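Local atomic coordinates of threonine phosphate decarboxylase-like enzyme (Sulfurospirillum multivorans, PDB entry 6OUX), a protein that catalyses the pyridoxal-phosphate-dependent decarboxylation of L-serine O-phosphate to ethanolamine O-phosphate, a precursor in norcobamide biosynthesis. Residues Gln83-Ser86 with Leu87-Val90; Leu60-Ile63 with Asp64-Leu67. One frame throughout, in Å; residues are numbered along the deposited sequence.

Along the chain interaction 2 comes first, in helix 53-68, and interaction 1 follows in helix 84-95; the two are in series and neither crosses nor encloses the other. Each joins consecutive residues, so each closes only single helical turns and no larger loop. Between them the chain runs through helix 73-78. The centres of interaction 1 and interaction 2 lie about 23 Å apart; the nearest atoms of interactions 1 and 2 are about 13 Å apart, without touching. Helix 277-286 packs on both: Leu283 and Arg284 meet residues 83-90, while Tyr281 and Leu285 meet residues 60-67. Interaction 1 also reaches strand 102-105, an outermost strand of the seven-stranded mixed sheet, whereas interaction 2 borders Tyr73 of the second subunit.

Interaction 1: Gln83-Ser86 with Leu87-Val90; sequences QQRS and LQKV
Arg85 and Gln88, three residues apart, run side by side, and Arg85 NH1 donates to Gln88 OE1 at 2.9 Å. The acceptor is used on a lone pair, in the amide plane, while OE1 sits near the guanidinium edge, 18° out of that plane. Arg85 reaches it because its chain bends at chi2 (-63°). Both groups have further partners: Arg85 NH2 makes a salt bridge with Asp264, and Gln88 NE2 donates to the carbonyl of Ile102, so the amide of Gln88 is engaged at both its atoms.

These residues form the N-terminal two turns of helix 84-95, with Gln83 at the N-cap position; the helix packs on edge strand 102-105 of the mixed seven-stranded sheet of the aminotransferase-type PLP fold, Leu87 touching Ile104. Gln83 O accepts twice, from Ser86 N at 3.0 Å and from Leu87 N at 3.2 Å. The regular i to i+4 ladder continues with Gln88 N to Gln84 O at 2.8 Å, nearly straight at the hydrogen (169°). Arg85 O then receives Lys89 N at 3.3 Å, from above the carbonyl plane, and Lys89 CD comes within 3.4 Å of Arg85 O. Ser86 O takes Val90 N.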
loop_
_atom_site.group_PDB
_atom_site.type_symbol
_atom_site.label_atom_id
_atom_site.label_comp_id
_atom_site.label_asym_id
_atom_site.label_seq_id
_atom_site.Cartn_x
_atom_site.Cartn_y
_atom_site.Cartn_z
ATOM N N GLN A 83 -6.429 4.274 -11.423
ATOM C CA GLN A 83 -7.288 3.514 -10.560
ATOM C C GLN A 83 -7.313 2.048 -11.001
ATOM O O GLN A 83 -6.805 1.708 -12.079
ATOM C CB GLN A 83 -8.721 4.079 -10.557
ATOM C CG GLN A 83 -8.880 5.598 -10.389
ATOM C CD GLN A 83 -7.967 6.214 -9.333
ATOM O OE1 GLN A 83 -7.106 7.039 -9.649
ATOM N NE2 GLN A 83 -8.160 5.827 -8.073
ATOM N N GLN A 84 -7.875 1.207 -10.138
ATOM C CA GLN A 84 -7.882 -0.247 -10.296
ATOM C C GLN A 84 -8.270 -0.731 -11.698
ATOM O O GLN A 84 -7.513 -1.502 -12.334
ATOM C CB GLN A 84 -8.737 -0.894 -9.197
ATOM C CG GLN A 84 -8.810 -2.406 -9.244
ATOM C CD GLN A 84 -7.682 -3.142 -8.527
ATOM O OE1 GLN A 84 -6.956 -2.601 -7.634
ATOM N NE2 GLN A 84 -7.548 -4.404 -8.876
ATOM N N ARG A 85 -9.409 -0.257 -12.222
ATOM C CA ARG A 85 -9.858 -0.674 -13.580
ATOM C C ARG A 85 -8.837 -0.417 -14.697
ATOM O O ARG A 85 -8.734 -1.193 -15.703
ATOM C CB ARG A 85 -11.217 -0.018 -13.954
ATOM C CG ARG A 85 -12.414 -0.388 -13.072
ATOM C CD ARG A 85 -12.739 -1.883 -13.148
ATOM N NE ARG A 85 -13.832 -2.332 -12.275
ATOM C CZ ARG A 85 -14.131 -3.615 -12.031
ATOM N NH1 ARG A 85 -13.407 -4.585 -12.565
ATOM N NH2 ARG A 85 -15.119 -3.935 -11.193
ATOM N N SER A 86 -8.075 0.675 -14.576
ATOM C CA SER A 86 -7.130 0.969 -15.603
ATOM C C SER A 86 -5.934 0.008 -15.462
ATOM O O SER A 86 -5.378 -0.414 -16.474
ATOM C CB SER A 86 -6.774 2.476 -15.651
ATOM O OG SER A 86 -5.423 2.691 -15.966
ATOM N N LEU A 87 -5.585 -0.367 -14.228
ATOM C CA LEU A 87 -4.483 -1.297 -13.925
ATOM C C LEU A 87 -4.809 -2.739 -14.360
ATOM O O LEU A 87 -3.983 -3.426 -14.969
ATOM C CB LEU A 87 -4.187 -1.285 -12.425
ATOM C CG LEU A 87 -3.729 0.061 -11.864
ATOM C CD1 LEU A 87 -3.652 0.016 -10.357
ATOM C CD2 LEU A 87 -2.429 0.466 -12.525
ATOM N N GLN A 88 -6.056 -3.130 -14.153
ATOM C CA GLN A 88 -6.585 -4.372 -14.702
ATOM C C GLN A 88 -6.336 -4.505 -16.195
ATOM O O GLN A 88 -5.842 -5.565 -16.723
ATOM C CB GLN A 88 -8.082 -4.448 -14.387
ATOM C CG GLN A 88 -8.414 -4.780 -12.959
ATOM C CD GLN A 88 -9.894 -5.010 -12.818
ATOM O OE1 GLN A 88 -10.650 -4.497 -13.607
ATOM N NE2 GLN A 88 -10.310 -5.774 -11.845
ATOM N N LYS A 89 -6.642 -3.419 -16.906
ATOM C CA LYS A 89 -6.444 -3.397 -18.329
ATOM C C LYS A 89 -4.984 -3.492 -18.733
ATOM O O LYS A 89 -4.672 -4.153 -19.698
ATOM C CB LYS A 89 -7.181 -2.217 -18.970
ATOM C CG LYS A 89 -8.678 -2.515 -19.043
ATOM C CD LYS A 89 -9.560 -1.273 -19.032
ATOM C CE LYS A 89 -11.027 -1.663 -18.918
ATOM N NZ LYS A 89 -11.701 -0.852 -17.874
ATOM N N VAL A 90 -4.070 -2.908 -17.968
ATOM C CA VAL A 90 -2.660 -3.034 -18.302
ATOM C C VAL A 90 -2.248 -4.495 -18.190
ATOM O O VAL A 90 -1.603 -5.008 -19.075
ATOM C CB VAL A 90 -1.778 -2.099 -17.467
ATOM C CG1 VAL A 90 -0.315 -2.335 -17.749
ATOM C CG2 VAL A 90 -2.121 -0.646 -17.776
#

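Interaction 2: Leu60-Ile63 with Asp64-Leu67; sequences LDYI and DREL
Arg65 reaches back one turn to both Asp61 and Tyr62 on helix 53-68, an i to i+4 salt bridge combined with an i to i+3 cation-pi contact. This helix of the aminotransferase-type PLP fold lies against helices 277-286 and 289-314 and touches the second subunit. The charged pair is Asp61 OD2 and Arg65 NH2, 3.2 Å apart, with an almost straight N-H...O angle of 170°. The carboxylate oxygen lies in the guanidinium plane, at its edge, but the nitrogen meets OD2 from above the carboxylate plane, the two planes being clearly inclined. Asp61 holds CG anti to its backbone nitrogen (chi1 -178°), which carries the carboxylate toward Arg65, and the bend of Arg65 at chi3 (30°) brings the guanidinium back over the ring.

For the aromatic contact, Arg65 CZ is 4.8 Å from the Tyr62 ring centroid and NH2 stands over the ring centre. The planes are steeply inclined, so the cation presents NH2 to the face and is not stacked flat on it. Glu66 instead lies at the ring edge, OE2 3.4 Å from Tyr62 CD2; OE2 also forms a salt bridge with Arg288, and OE1 a hydrogen bond with Tyr281 OH. Phe291 meets Tyr62 edge-to-face.

The backbone supplies four i to i+4 bonds, among them Glu66 N to Tyr62 O at 2.7 Å, and a wider pi-type turn occurs at 64-67. Apolar contact is slight: Ile63 CG2 and Leu67 CD1 are 4.2 Å apart, while Ile63 also packs against Tyr73 of the second subunit. A water bridges two carboxylates, donating to Asp64 OD2 at 3.0 Å and, weakly, to Asp61 OD1 at 3.5 Å.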
loop_
_atom_site.group_PDB
_atom_site.type_symbol
_atom_site.label_atom_id
_atom_site.label_comp_id
_atom_site.label_asym_id
_atom_site.label_seq_id
_atom_site.Cartn_x
_atom_site.Cartn_y
_atom_site.Cartn_z
ATOM N N LEU A 60 16.081 -1.000 -12.248
ATOM C CA LEU A 60 16.718 0.277 -11.834
ATOM C C LEU A 60 17.286 1.042 -13.034
ATOM O O LEU A 60 17.245 2.289 -13.091
ATOM C CB LEU A 60 17.808 0.062 -10.808
ATOM C CG LEU A 60 17.276 -0.360 -9.417
ATOM C CD1 LEU A 60 18.425 -0.902 -8.596
ATOM C CD2 LEU A 60 16.578 0.854 -8.765
ATOM N N ASP A 61 17.770 0.302 -14.020
ATOM C CA ASP A 61 18.365 0.893 -15.200
ATOM C C ASP A 61 17.294 1.552 -16.030
ATOM O O ASP A 61 17.534 2.631 -16.509
ATOM C CB ASP A 61 19.120 -0.161 -16.018
ATOM C CG ASP A 61 19.790 0.415 -17.208
ATOM O OD1 ASP A 61 20.720 1.235 -17.041
ATOM O OD2 ASP A 61 19.349 0.077 -18.278
ATOM N N TYR A 62 16.114 0.931 -16.195
ATOM C CA TYR A 62 15.000 1.574 -16.828
ATOM C C TYR A 62 14.519 2.827 -16.073
ATOM O O TYR A 62 14.191 3.865 -16.693
ATOM C CB TYR A 62 13.822 0.620 -17.045
ATOM C CG TYR A 62 13.892 -0.245 -18.268
ATOM C CD1 TYR A 62 14.495 -1.499 -18.266
ATOM C CD2 TYR A 62 13.306 0.164 -19.421
ATOM C CE1 TYR A 62 14.512 -2.289 -19.383
ATOM C CE2 TYR A 62 13.313 -0.615 -20.542
ATOM C CZ TYR A 62 13.925 -1.823 -20.517
ATOM O OH TYR A 62 13.881 -2.527 -21.643
ATOM N N ILE A 63 14.516 2.749 -14.741
ATOM C CA ILE A 63 14.166 3.896 -13.931
ATOM C C ILE A 63 15.172 5.068 -14.171
ATOM O O ILE A 63 14.768 6.190 -14.407
ATOM C CB ILE A 63 14.045 3.512 -12.474
ATOM C CG1 ILE A 63 12.857 2.576 -12.303
ATOM C CG2 ILE A 63 13.874 4.758 -11.614
ATOM C CD1 ILE A 63 12.701 2.023 -10.895
ATOM N N ASP A 64 16.458 4.767 -14.101
ATOM C CA ASP A 64 17.470 5.752 -14.275
ATOM C C ASP A 64 17.312 6.408 -15.617
ATOM O O ASP A 64 17.326 7.642 -15.693
ATOM C CB ASP A 64 18.847 5.114 -14.168
ATOM C CG ASP A 64 19.986 6.115 -14.230
ATOM O OD1 ASP A 64 19.778 7.287 -13.946
ATOM O OD2 ASP A 64 21.121 5.711 -14.579
ATOM N N ARG A 65 17.180 5.588 -16.662
ATOM C CA ARG A 65 17.172 6.081 -18.033
ATOM C C ARG A 65 15.870 6.794 -18.357
ATOM O O ARG A 65 15.888 7.828 -19.017
ATOM C CB ARG A 65 17.495 4.988 -19.081
ATOM C CG ARG A 65 18.956 4.445 -19.046
ATOM C CD ARG A 65 19.195 2.993 -19.647
ATOM N NE ARG A 65 18.187 2.929 -20.625
ATOM C CZ ARG A 65 17.145 2.147 -20.754
ATOM N NH1 ARG A 65 16.357 2.551 -21.678
ATOM N NH2 ARG A 65 16.936 0.981 -20.161
ATOM N N GLU A 66 14.765 6.262 -17.898
ATOM C CA GLU A 66 13.451 6.767 -18.296
ATOM C C GLU A 66 12.809 7.778 -17.322
ATOM O O GLU A 66 11.923 8.548 -17.728
ATOM C CB GLU A 66 12.449 5.638 -18.549
ATOM C CG GLU A 66 12.864 4.650 -19.632
ATOM C CD GLU A 66 11.772 3.633 -19.977
ATOM O OE1 GLU A 66 10.799 3.515 -19.230
ATOM O OE2 GLU A 66 11.907 2.895 -20.982
ATOM N N LEU A 67 13.226 7.754 -16.065
ATOM C CA LEU A 67 12.596 8.650 -15.076
ATOM C C LEU A 67 13.521 9.662 -14.518
ATOM O O LEU A 67 13.135 10.814 -14.331
ATOM C CB LEU A 67 11.995 7.853 -13.897
ATOM C CG LEU A 67 10.815 6.951 -14.259
ATOM C CD1 LEU A 67 10.267 6.338 -12.991
ATOM C CD2 LEU A 67 9.680 7.609 -15.005
HETATM O O HOH W 1 21.851 2.850 -14.200
#